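Local coordinates for protein insulinase family protease (Yersinia pestis, PDB 3GO9) that is predicted to be an insulinase-family (M16) protease and so probably hydrolyses peptide bonds, at residues S179-H184 and A245-A250; P256-N261 and E449-V454; A265-S270 and M444-E449; D274-P279 and Y325-C330. All coordinates share one frame; numbering follows the deposited sequence. Where two conformers were deposited one is given.

Contact 1: residues S179-H184 and A245-A250; sequences SSLIGH and AVATLA
L181 and A247 form the apolar, well-buried part of this contact: the CD2 branch of the leucine rests 3.8 Å from A247 CB, and its other branch, CD1, lies 4.3 Å from L249 CD2. Both L181 and A247 are buried. With CG beside the backbone N (chi1 -54°), the leucine drops its forked end onto the chain 245-250, where L249 turns its CB away yet swings CD2 back to meet it. Beside this apolar patch S179 brings only carbon into play, its CB standing 3.6 Å from T248 O. Its hydroxyl faces elsewhere, for S179 OG accepts from the backbone N of L181 at 3.1 Å, which makes an ST turn, and it also bonds L176 O. A type II beta turn from L181 to H184, closed by H184 N on L181 O, follows at once, so the loop after helix 170-175 curls away from its partner past L181. That partner is the loop running from helix 222-233 to strand 257-261, and the contact thus joins a loop of the insulinase-type region to one of the M16 inactive-domain region. The looser flank is polar. S180 OG and T248 OG1 stay 4.3 Å apart, and a water 3.1 Å from S180 OG donates to V246 O, bridging exposed S180 and V246 where the chains diverge.

Contact 2: residues P256-N261 and E449-V454; sequences PVSLMN and EPEVNV
V454 reaches across to P256 and S258 with both of its methyl groups, at the edge of the five-stranded mixed sheet that holds the strands of the M16 inactive-domain region. Strand 257-261 is an outermost strand of that sheet, and the loop leading from strand 440-446 into helix 454-465 runs alongside it in nearly the opposite direction, 169° between the touching parts. The two valine branches divide the work. CG2, lodged between the backbone N and the carbonyl carbon of V454, sits 3.8 Å from P256 C and 4.0 Å from P256 CB, against the start of the strand. CG1, beside the backbone N (chi1 -66°), points two residues further along the strand, 3.8 Å from S258 CB. The proline ring leans over the valine backbone, its CG 3.8 Å from V454 O. Of its side chain, S258 turns CB to this neighbour; its OG bonds Q445 OE1 on the adjacent strand, and the same amide oxygen accepts from V452 N, so one glutamine anchors both the edge strand and the loop. N453 occupies the N-cap of helix 454-465, where its OD1 accepts from A456 N, capping the helix that starts beside P256. On the solvent side, exposed E451 reaches across toward the strand with an extended chain, placing OE2 4.0 Å from S258 CB.

Contact 3: residues A265-S270 and M444-E449; sequences AQDTLS and MQPKGE
T268 and M444 form an antiparallel hydrogen-bonded pair, strands 267-270 and 444-446 running at 176° with their axes 5.0 Å apart. M444 N to T268 O is short and nearly straight (2.9 Å, 175°), whereas T268 N to M444 O is longer and more bent. Both side chains of this pair lie on one face, but selenomethionine M444 bends at chi2 and chi3 so that its SE leads away, while its CG stays near T268 O. Past the pair, the acids D267 and E449 meet: D267 OD1 and E449 OE2 are 2.5 Å apart, a separation suggesting that one carboxyl group probably carries a proton. Their carboxylate planes are turned 66° against each other. Q445 also holds this glutamate oxygen, its NE2 donating 2.8 Å to the anti lone pair of OE2 almost exactly in the amide plane, while Q445 OE1 is bonded to S258 OG; a water donates to E449 OE1. D267 runs beside Q445 and crosses P446 at about a right angle, with OD1 3.2 Å from P446 CD; P446 CG covers the backbone of Q266. A type II turn from P446 to E449 folds the glutamate back to this place. Strand 440-446 lies between 257-261 and 267-276 in the sheet, strand 327-336 continues it beyond T268, and L341 of helix 341-358 packs on D267 and L269.

Contact 4: residues D274-P279 and Y325-C330; sequences DTPWHP and YQRAQC
R327 grips D274 side-on with two nitrogens, one to each carboxylate oxygen. NE bonds OD1 on its syn side, 2.9 Å and almost straight at 174°, while NH2 approaches OD2 at 2.7 Å from above the carboxylate plane; the two flat groups are tilted 32° to each other. Bends at chi2 and chi3 curl the arginine back over the neighbouring strand, laying one guanidinium face over T275 C and P276 N. The backbone beneath is a short antiparallel ladder: T275 N bonds A328 O and A328 N bonds T275 O at 2.7 Å, and W277 N on Q326 O carries the pairing one bond past the strands. On the face of T275 and A328, a water donates to A328 O and lies 3.2 Å from T275 OG1. W277 CE3 comes obliquely to A328 CB at 4.2 Å, and its NE1 bonds G402 O, which helps to fix the indole. Outside the pair, R175 of helix 170-175 makes a second salt bridge to D274 OD1, and L252 N bonds OD2. C330, further along the strand, is in a disulfide with C321. This is antiparallel pairing of the end of strand 267-276 with the start of strand 327-336, neighbours in the mixed five-stranded sheet.

Contacts 2, 3 and 4 all reach one five-stranded sheet, ordered 257-261, 440-446, 267-276, 327-336, 316-324. Contacts 2 and 3 are neighbours, centres about 7 Å apart, and share E449; contact 4 lies about 26 Å from either, centre to centre, on the far end of strand 267-276. Along the chain, contact 4 falls between the segments of contact 3, which in turn fall between those of contact 2. Strand 440-446, late in the chain, sits in the sheet between the early strands 257-261 and 267-276. Contact 1 closes first and lies outside the sheet, yet it touches contact 4 through V246-L249 against Y325 and Q326, so the loop 245-250 links 179-184 to the start of strand 327-336.

Contact 1: residues S179-H184 and A245-A250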
loop_
_atom_site.group_PDB
_atom_site.type_symbol
_atom_site.label_atom_id
_atom_site.label_comp_id
_atom_site.label_asym_id
_atom_site.label_seq_id
_atom_site.Cartn_x
_atom_site.Cartn_y
_atom_site.Cartn_z
ATOM N N SER A 179 -3.423 5.096 18.712
ATOM C CA SER A 179 -3.362 5.947 17.534
ATOM C C SER A 179 -4.474 6.971 17.526
ATOM O O SER A 179 -5.429 6.869 18.295
ATOM C CB SER A 179 -3.497 5.135 16.218
ATOM O OG SER A 179 -4.816 4.686 16.126
ATOM N N SER A 180 -4.379 7.887 16.584
ATOM C CA SER A 180 -5.428 8.884 16.345
ATOM C C SER A 180 -6.562 8.361 15.486
ATOM O O SER A 180 -7.453 9.134 15.147
ATOM C CB SER A 180 -4.845 10.115 15.645
ATOM O OG SER A 180 -4.556 9.857 14.292
ATOM N N LEU A 181 -6.498 7.086 15.131
ATOM C CA LEU A 181 -7.455 6.486 14.199
ATOM C C LEU A 181 -8.625 5.857 14.934
ATOM O O LEU A 181 -9.624 5.453 14.323
ATOM C CB LEU A 181 -6.762 5.449 13.358
ATOM C CG LEU A 181 -5.504 5.903 12.591
ATOM C CD1 LEU A 181 -5.091 4.783 11.641
ATOM C CD2 LEU A 181 -5.781 7.197 11.938
ATOM N N ILE A 182 -8.498 5.747 16.253
ATOM C CA ILE A 182 -9.604 5.273 17.089
ATOM C C ILE A 182 -10.850 6.104 16.976
ATOM O O ILE A 182 -10.864 7.334 17.137
ATOM C CB ILE A 182 -9.174 5.232 18.585
ATOM C CG1 ILE A 182 -7.975 4.359 18.736
ATOM C CG2 ILE A 182 -10.291 4.653 19.415
ATOM C CD1 ILE A 182 -8.182 3.032 18.130
ATOM N N GLY A 183 -11.977 5.424 16.808
ATOM C CA GLY A 183 -13.238 6.083 16.638
ATOM C C GLY A 183 -13.469 6.733 15.284
ATOM O O GLY A 183 -14.509 7.365 15.046
ATOM N N HIS A 184 -12.550 6.482 14.361
ATOM C CA HIS A 184 -12.669 6.878 12.970
ATOM C C HIS A 184 -12.663 5.719 11.994
ATOM O O HIS A 184 -12.094 5.832 10.889
ATOM C CB HIS A 184 -11.548 7.837 12.617
ATOM C CG HIS A 184 -11.640 9.137 13.351
ATOM N ND1 HIS A 184 -12.573 10.092 13.016
ATOM C CD2 HIS A 184 -10.944 9.637 14.392
ATOM C CE1 HIS A 184 -12.456 11.128 13.829
ATOM N NE2 HIS A 184 -11.464 10.883 14.660
ATOM N N ALA A 245 -5.238 15.826 6.707
ATOM C CA ALA A 245 -4.999 14.770 7.672
ATOM C C ALA A 245 -4.077 13.686 7.145
ATOM O O ALA A 245 -4.174 13.265 5.964
ATOM C CB ALA A 245 -6.317 14.151 8.074
ATOM N N VAL A 246 -3.180 13.228 8.034
ATOM C CA VAL A 246 -2.313 12.117 7.771
ATOM C C VAL A 246 -2.540 11.068 8.873
ATOM O O VAL A 246 -2.587 11.349 10.109
ATOM C CB VAL A 246 -0.812 12.570 7.693
ATOM C CG1 VAL A 246 0.114 11.373 7.574
ATOM C CG2 VAL A 246 -0.612 13.503 6.496
ATOM N N ALA A 247 -2.797 9.861 8.432
ATOM C CA ALA A 247 -3.085 8.803 9.375
ATOM C C ALA A 247 -1.701 8.299 9.863
ATOM O O ALA A 247 -0.862 7.923 9.047
ATOM C CB ALA A 247 -3.828 7.708 8.710
ATOM N N THR A 248 -1.532 8.268 11.185
ATOM C CA THR A 248 -0.317 7.738 11.864
ATOM C C THR A 248 -0.627 6.736 13.033
ATOM O O THR A 248 -1.514 6.943 13.882
ATOM C CB THR A 248 0.455 8.876 12.500
ATOM O OG1 THR A 248 -0.340 9.467 13.524
ATOM C CG2 THR A 248 0.827 9.911 11.412
ATOM N N LEU A 249 0.166 5.671 13.065
ATOM C CA LEU A 249 0.030 4.630 14.122
ATOM C C LEU A 249 1.013 4.854 15.265
ATOM O O LEU A 249 2.076 5.420 15.043
ATOM C CB LEU A 249 0.302 3.294 13.508
ATOM C CG LEU A 249 -0.723 2.696 12.565
ATOM C CD1 LEU A 249 -0.169 1.466 11.872
ATOM C CD2 LEU A 249 -1.975 2.356 13.385
ATOM N N ALA A 250 0.670 4.446 16.487
ATOM C CA ALA A 250 1.657 4.403 17.581
ATOM C C ALA A 250 2.624 3.227 17.331
ATOM O O ALA A 250 2.340 2.290 16.524
ATOM C CB ALA A 250 0.980 4.217 18.874
HETATM O O HOH W 1 -3.652 12.039 12.253
#

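Contact 2: residues P256-N261 and E449-V454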
loop_
_atom_site.group_PDB
_atom_site.type_symbol
_atom_site.label_atom_id
_atom_site.label_comp_id
_atom_site.label_asym_id
_atom_site.label_seq_id
_atom_site.Cartn_x
_atom_site.Cartn_y
_atom_site.Cartn_z
ATOM N N PRO A 256 4.343 -9.858 24.073
ATOM C CA PRO A 256 3.669 -10.864 23.237
ATOM C C PRO A 256 2.169 -10.783 23.455
ATOM O O PRO A 256 1.711 -10.376 24.538
ATOM C CB PRO A 256 4.204 -12.195 23.748
ATOM C CG PRO A 256 4.519 -11.903 25.222
ATOM C CD PRO A 256 5.082 -10.501 25.186
ATOM N N VAL A 257 1.419 -11.150 22.430
ATOM C CA VAL A 257 -0.028 -11.087 22.526
ATOM C C VAL A 257 -0.677 -12.222 21.768
ATOM O O VAL A 257 -0.175 -12.651 20.750
ATOM C CB VAL A 257 -0.519 -9.763 22.007
ATOM C CG1 VAL A 257 -0.201 -9.614 20.529
ATOM C CG2 VAL A 257 -2.000 -9.598 22.305
ATOM N N SER A 258 -1.804 -12.696 22.298
ATOM C CA SER A 258 -2.645 -13.650 21.582
ATOM C C SER A 258 -3.921 -12.912 21.167
ATOM O O SER A 258 -4.493 -12.160 21.950
ATOM C CB SER A 258 -2.965 -14.891 22.448
ATOM O OG SER A 258 -3.887 -15.782 21.767
ATOM N N LEU A 259 -4.325 -13.122 19.932
ATOM C CA LEU A 259 -5.527 -12.491 19.385
ATOM C C LEU A 259 -6.355 -13.588 18.812
ATOM O O LEU A 259 -5.888 -14.293 17.892
ATOM C CB LEU A 259 -5.152 -11.505 18.301
ATOM C CG LEU A 259 -4.203 -10.416 18.793
ATOM C CD1 LEU A 259 -3.723 -9.586 17.625
ATOM C CD2 LEU A 259 -4.765 -9.478 19.821
HETATM N N MSE A 260 -7.577 -13.749 19.352
HETATM C CA MSE A 260 -8.538 -14.706 18.786
HETATM C C MSE A 260 -9.081 -14.155 17.503
HETATM O O MSE A 260 -9.448 -12.983 17.437
HETATM C CB MSE A 260 -9.749 -14.972 19.677
HETATM C CG MSE A 260 -10.829 -15.810 18.948
HETATM SE SE MSE A 260 -12.373 -14.903 18.135
HETATM C CE MSE A 260 -11.960 -13.968 16.511
ATOM N N ASN A 261 -9.163 -15.012 16.502
ATOM C CA ASN A 261 -9.600 -14.653 15.191
ATOM C C ASN A 261 -10.644 -15.664 14.702
ATOM O O ASN A 261 -10.431 -16.873 14.772
ATOM C CB ASN A 261 -8.394 -14.645 14.302
ATOM C CG ASN A 261 -8.728 -14.288 12.896
ATOM O OD1 ASN A 261 -9.908 -14.227 12.505
ATOM N ND2 ASN A 261 -7.693 -14.078 12.095
ATOM N N GLU A 449 -10.453 -21.992 20.103
ATOM C CA GLU A 449 -9.243 -22.700 20.510
ATOM C C GLU A 449 -8.785 -22.206 21.879
ATOM O O GLU A 449 -8.689 -21.003 22.086
ATOM C CB GLU A 449 -8.154 -22.462 19.469
ATOM C CG GLU A 449 -6.960 -23.372 19.590
ATOM C CD GLU A 449 -5.937 -23.107 18.503
ATOM O OE1 GLU A 449 -5.958 -23.820 17.479
ATOM O OE2 GLU A 449 -5.158 -22.133 18.635
ATOM N N PRO A 450 -8.474 -23.113 22.813
ATOM C CA PRO A 450 -7.999 -22.705 24.129
ATOM C C PRO A 450 -6.834 -21.723 24.010
ATOM O O PRO A 450 -5.914 -21.984 23.239
ATOM C CB PRO A 450 -7.532 -24.010 24.738
ATOM C CG PRO A 450 -8.411 -25.032 24.124
ATOM C CD PRO A 450 -8.739 -24.557 22.758
ATOM N N GLU A 451 -6.907 -20.604 24.739
ATOM C CA GLU A 451 -5.878 -19.577 24.690
ATOM C C GLU A 451 -4.522 -20.163 24.999
ATOM O O GLU A 451 -4.350 -20.903 25.977
ATOM C CB GLU A 451 -6.186 -18.429 25.653
ATOM C CG GLU A 451 -5.241 -17.252 25.482
ATOM C CD GLU A 451 -5.707 -15.991 26.184
ATOM O OE1 GLU A 451 -6.509 -16.079 27.143
ATOM O OE2 GLU A 451 -5.262 -14.906 25.763
ATOM N N VAL A 452 -3.549 -19.848 24.141
ATOM C CA VAL A 452 -2.158 -20.198 24.391
ATOM C C VAL A 452 -1.580 -19.135 25.320
ATOM O O VAL A 452 -1.853 -17.940 25.172
ATOM C CB VAL A 452 -1.323 -20.243 23.086
ATOM C CG1 VAL A 452 0.155 -20.304 23.382
ATOM C CG2 VAL A 452 -1.769 -21.408 22.199
ATOM N N ASN A 453 -0.799 -19.591 26.286
ATOM C CA ASN A 453 -0.068 -18.720 27.196
ATOM C C ASN A 453 1.128 -18.164 26.461
ATOM O O ASN A 453 2.140 -18.858 26.318
ATOM C CB ASN A 453 0.388 -19.535 28.420
ATOM C CG ASN A 453 1.150 -18.715 29.426
ATOM O OD1 ASN A 453 1.800 -17.725 29.094
ATOM N ND2 ASN A 453 1.080 -19.136 30.684
ATOM N N VAL A 454 1.021 -16.935 25.957
ATOM C CA VAL A 454 2.078 -16.383 25.121
ATOM C C VAL A 454 3.271 -15.900 25.935
ATOM O O VAL A 454 4.340 -15.744 25.410
ATOM C CB VAL A 454 1.582 -15.271 24.152
ATOM C CG1 VAL A 454 0.636 -15.865 23.143
ATOM C CG2 VAL A 454 0.906 -14.120 24.880
#

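Contact 3: residues A265-S270 and M444-E449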
loop_
_atom_site.group_PDB
_atom_site.type_symbol
_atom_site.label_atom_id
_atom_site.label_comp_id
_atom_site.label_asym_id
_atom_site.label_seq_id
_atom_site.Cartn_x
_atom_site.Cartn_y
_atom_site.Cartn_z
ATOM N N ALA A 265 -8.026 -20.852 10.026
ATOM C CA ALA A 265 -8.125 -22.340 10.104
ATOM C C ALA A 265 -7.231 -22.918 11.192
ATOM O O ALA A 265 -7.561 -23.909 11.868
ATOM C CB ALA A 265 -7.806 -23.006 8.764
ATOM N N GLN A 266 -6.070 -22.289 11.363
ATOM C CA GLN A 266 -5.066 -22.770 12.310
ATOM C C GLN A 266 -4.319 -21.556 12.843
ATOM O O GLN A 266 -4.635 -20.434 12.458
ATOM C CB GLN A 266 -4.110 -23.777 11.663
ATOM C CG GLN A 266 -3.281 -23.288 10.519
ATOM C CD GLN A 266 -4.035 -23.164 9.175
ATOM O OE1 GLN A 266 -4.337 -24.183 8.509
ATOM N NE2 GLN A 266 -4.305 -21.916 8.757
ATOM N N ASP A 267 -3.362 -21.764 13.738
ATOM C CA ASP A 267 -2.628 -20.606 14.312
ATOM C C ASP A 267 -1.757 -19.941 13.262
ATOM O O ASP A 267 -1.261 -20.593 12.360
ATOM C CB ASP A 267 -1.723 -21.014 15.490
ATOM C CG ASP A 267 -2.487 -21.427 16.734
ATOM O OD1 ASP A 267 -3.724 -21.392 16.718
ATOM O OD2 ASP A 267 -1.849 -21.818 17.738
ATOM N N THR A 268 -1.514 -18.641 13.430
ATOM C CA THR A 268 -0.355 -18.025 12.797
ATOM C C THR A 268 0.411 -17.325 13.890
ATOM O O THR A 268 -0.129 -16.435 14.518
ATOM C CB THR A 268 -0.736 -16.993 11.725
ATOM O OG1 THR A 268 -1.429 -17.685 10.661
ATOM C CG2 THR A 268 0.490 -16.320 11.178
ATOM N N LEU A 269 1.635 -17.750 14.162
ATOM C CA LEU A 269 2.529 -16.958 14.974
ATOM C C LEU A 269 3.337 -16.034 14.089
ATOM O O LEU A 269 4.051 -16.496 13.183
ATOM C CB LEU A 269 3.498 -17.897 15.756
ATOM C CG LEU A 269 4.565 -17.145 16.562
ATOM C CD1 LEU A 269 3.846 -16.318 17.644
ATOM C CD2 LEU A 269 5.555 -18.090 17.209
ATOM N N SER A 270 3.244 -14.724 14.354
ATOM C CA SER A 270 3.992 -13.738 13.590
ATOM C C SER A 270 5.128 -13.213 14.476
ATOM O O SER A 270 4.919 -12.904 15.649
ATOM C CB SER A 270 3.100 -12.620 13.072
ATOM O OG SER A 270 2.105 -13.167 12.152
HETATM N N MSE A 444 -2.019 -15.401 16.433
HETATM C CA MSE A 444 -3.449 -15.390 16.104
HETATM C C MSE A 444 -3.945 -16.816 16.341
HETATM O O MSE A 444 -3.307 -17.755 15.890
HETATM C CB MSE A 444 -3.677 -15.019 14.666
HETATM C CG MSE A 444 -2.717 -14.029 14.127
HETATM SE SE MSE A 444 -3.076 -12.239 14.805
HETATM C CE MSE A 444 -4.468 -12.048 13.474
ATOM N N GLN A 445 -5.029 -16.965 17.086
ATOM C CA GLN A 445 -5.682 -18.270 17.251
ATOM C C GLN A 445 -7.085 -18.301 16.639
ATOM O O GLN A 445 -7.759 -17.263 16.573
ATOM C CB GLN A 445 -5.775 -18.599 18.698
ATOM C CG GLN A 445 -4.408 -18.883 19.277
ATOM C CD GLN A 445 -4.463 -19.301 20.694
ATOM O OE1 GLN A 445 -4.220 -18.484 21.588
ATOM N NE2 GLN A 445 -4.767 -20.569 20.935
ATOM N N PRO A 446 -7.511 -19.482 16.152
ATOM C CA PRO A 446 -8.933 -19.585 15.686
ATOM C C PRO A 446 -9.916 -19.420 16.816
ATOM O O PRO A 446 -9.641 -19.859 17.939
ATOM C CB PRO A 446 -9.008 -21.019 15.147
ATOM C CG PRO A 446 -7.578 -21.389 14.794
ATOM C CD PRO A 446 -6.762 -20.730 15.891
ATOM N N LYS A 447 -11.093 -18.841 16.535
ATOM C CA LYS A 447 -12.155 -18.807 17.554
ATOM C C LYS A 447 -12.431 -20.214 18.085
ATOM O O LYS A 447 -12.458 -21.163 17.312
ATOM C CB LYS A 447 -13.469 -18.189 17.025
ATOM C CG LYS A 447 -14.546 -18.112 18.138
ATOM C CD LYS A 447 -15.898 -17.631 17.629
ATOM C CE LYS A 447 -17.047 -18.327 18.394
ATOM N NZ LYS A 447 -18.282 -17.504 18.457
ATOM N N GLY A 448 -12.610 -20.330 19.396
ATOM C CA GLY A 448 -12.858 -21.605 20.084
ATOM C C GLY A 448 -11.649 -22.384 20.549
ATOM O O GLY A 448 -11.771 -23.324 21.347
ATOM N N GLU A 449 -10.453 -21.992 20.103
ATOM C CA GLU A 449 -9.243 -22.700 20.510
ATOM C C GLU A 449 -8.785 -22.206 21.879
ATOM O O GLU A 449 -8.689 -21.003 22.086
ATOM C CB GLU A 449 -8.154 -22.462 19.469
ATOM C CG GLU A 449 -6.960 -23.372 19.590
ATOM C CD GLU A 449 -5.937 -23.107 18.503
ATOM O OE1 GLU A 449 -5.958 -23.820 17.479
ATOM O OE2 GLU A 449 -5.158 -22.133 18.635
HETATM O O HOH W 2 -4.455 -24.385 15.349
#

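Contact 4: residues D274-P279 and Y325-C330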
loop_
_atom_site.group_PDB
_atom_site.type_symbol
_atom_site.label_atom_id
_atom_site.label_comp_id
_atom_site.label_asym_id
_atom_site.label_seq_id
_atom_site.Cartn_x
_atom_site.Cartn_y
_atom_site.Cartn_z
ATOM N N ASP A 274 8.593 -3.450 13.976
ATOM C CA ASP A 274 7.864 -2.273 13.604
ATOM C C ASP A 274 8.793 -1.106 13.950
ATOM O O ASP A 274 9.364 -1.083 15.046
ATOM C CB ASP A 274 6.578 -2.219 14.410
ATOM C CG ASP A 274 6.066 -0.803 14.588
ATOM O OD1 ASP A 274 5.445 -0.306 13.642
ATOM O OD2 ASP A 274 6.283 -0.226 15.671
ATOM N N THR A 275 9.058 -0.249 12.989
ATOM C CA THR A 275 9.991 0.877 13.210
ATOM C C THR A 275 9.522 2.097 12.430
ATOM O O THR A 275 8.734 1.964 11.505
ATOM C CB THR A 275 11.411 0.526 12.723
ATOM O OG1 THR A 275 11.343 0.207 11.339
ATOM C CG2 THR A 275 11.981 -0.642 13.491
ATOM N N PRO A 276 9.971 3.300 12.822
ATOM C CA PRO A 276 9.589 4.468 12.049
ATOM C C PRO A 276 10.188 4.398 10.650
ATOM O O PRO A 276 11.328 3.975 10.523
ATOM C CB PRO A 276 10.260 5.629 12.792
ATOM C CG PRO A 276 10.659 5.134 14.094
ATOM C CD PRO A 276 10.693 3.648 14.060
ATOM N N TRP A 277 9.425 4.813 9.633
ATOM C CA TRP A 277 9.906 4.867 8.256
ATOM C C TRP A 277 10.437 6.242 7.986
ATOM O O TRP A 277 9.774 7.223 8.275
ATOM C CB TRP A 277 8.789 4.603 7.283
ATOM C CG TRP A 277 9.162 4.814 5.865
ATOM C CD1 TRP A 277 8.694 5.789 5.051
ATOM C CD2 TRP A 277 10.068 4.021 5.060
ATOM N NE1 TRP A 277 9.257 5.683 3.805
ATOM C CE2 TRP A 277 10.091 4.603 3.773
ATOM C CE3 TRP A 277 10.833 2.874 5.294
ATOM C CZ2 TRP A 277 10.841 4.089 2.712
ATOM C CZ3 TRP A 277 11.611 2.376 4.244
ATOM C CH2 TRP A 277 11.595 2.983 2.955
ATOM N N HIS A 278 11.600 6.302 7.384
ATOM C CA HIS A 278 12.188 7.571 6.922
ATOM C C HIS A 278 12.312 7.503 5.397
ATOM O O HIS A 278 13.131 6.719 4.922
ATOM C CB HIS A 278 13.550 7.726 7.579
ATOM C CG HIS A 278 13.504 7.656 9.082
ATOM N ND1 HIS A 278 14.045 6.611 9.807
ATOM C CD2 HIS A 278 12.929 8.485 9.988
ATOM C CE1 HIS A 278 13.818 6.811 11.097
ATOM N NE2 HIS A 278 13.142 7.942 11.231
ATOM N N PRO A 279 11.495 8.294 4.650
ATOM C CA PRO A 279 11.604 8.308 3.185
ATOM C C PRO A 279 13.030 8.531 2.688
ATOM O O PRO A 279 13.822 9.309 3.254
ATOM C CB PRO A 279 10.683 9.457 2.742
ATOM C CG PRO A 279 9.602 9.494 3.789
ATOM C CD PRO A 279 10.411 9.212 5.093
ATOM N N TYR A 325 1.367 4.199 7.182
ATOM C CA TYR A 325 1.281 5.099 8.317
ATOM C C TYR A 325 2.625 5.496 8.911
ATOM O O TYR A 325 2.738 5.622 10.124
ATOM C CB TYR A 325 0.357 4.503 9.407
ATOM C CG TYR A 325 -0.948 4.002 8.835
ATOM C CD1 TYR A 325 -1.947 4.888 8.507
ATOM C CD2 TYR A 325 -1.133 2.649 8.528
ATOM C CE1 TYR A 325 -3.135 4.439 7.935
ATOM C CE2 TYR A 325 -2.290 2.202 7.949
ATOM C CZ TYR A 325 -3.293 3.115 7.681
ATOM O OH TYR A 325 -4.452 2.685 7.115
ATOM N N GLN A 326 3.623 5.701 8.052
ATOM C CA GLN A 326 4.950 6.199 8.416
ATOM C C GLN A 326 5.707 5.175 9.277
ATOM O O GLN A 326 6.663 5.559 9.971
ATOM C CB GLN A 326 4.869 7.583 9.105
ATOM C CG GLN A 326 4.126 8.649 8.262
ATOM C CD GLN A 326 3.749 9.961 9.022
ATOM O OE1 GLN A 326 3.252 10.906 8.404
ATOM N NE2 GLN A 326 3.971 10.009 10.342
ATOM N N ARG A 327 5.247 3.910 9.276
ATOM C CA ARG A 327 5.970 2.815 9.977
ATOM C C ARG A 327 6.404 1.763 8.986
ATOM O O ARG A 327 5.694 1.485 8.044
ATOM C CB ARG A 327 5.110 2.076 11.007
ATOM C CG ARG A 327 4.159 2.884 11.804
ATOM C CD ARG A 327 4.726 3.478 13.000
ATOM N NE ARG A 327 5.572 2.604 13.836
ATOM C CZ ARG A 327 6.488 3.084 14.681
ATOM N NH1 ARG A 327 6.653 4.402 14.817
ATOM N NH2 ARG A 327 7.254 2.266 15.389
ATOM N N ALA A 328 7.555 1.153 9.225
ATOM C CA ALA A 328 8.007 -0.008 8.433
ATOM C C ALA A 328 7.672 -1.227 9.281
ATOM O O ALA A 328 8.057 -1.257 10.463
ATOM C CB ALA A 328 9.510 0.047 8.159
ATOM N N GLN A 329 6.950 -2.199 8.707
ATOM C CA GLN A 329 6.578 -3.415 9.427
ATOM C C GLN A 329 7.161 -4.600 8.664
ATOM O O GLN A 329 6.931 -4.733 7.454
ATOM C CB GLN A 329 5.075 -3.537 9.545
ATOM C CG GLN A 329 4.620 -4.746 10.335
ATOM C CD GLN A 329 3.104 -4.879 10.307
ATOM O OE1 GLN A 329 2.540 -5.587 9.463
ATOM N NE2 GLN A 329 2.436 -4.182 11.216
ATOM N N CYS A 330 7.930 -5.440 9.339
ATOM C CA CYS A 330 8.460 -6.589 8.635
ATOM C C CYS A 330 8.018 -7.814 9.556
ATOM O O CYS A 330 8.113 -7.788 10.789
ATOM C CB CYS A 330 9.979 -6.349 8.148
ATOM S SG CYS A 330 10.488 -5.096 6.505
HETATM O O HOH W 3 10.632 -2.810 10.644
#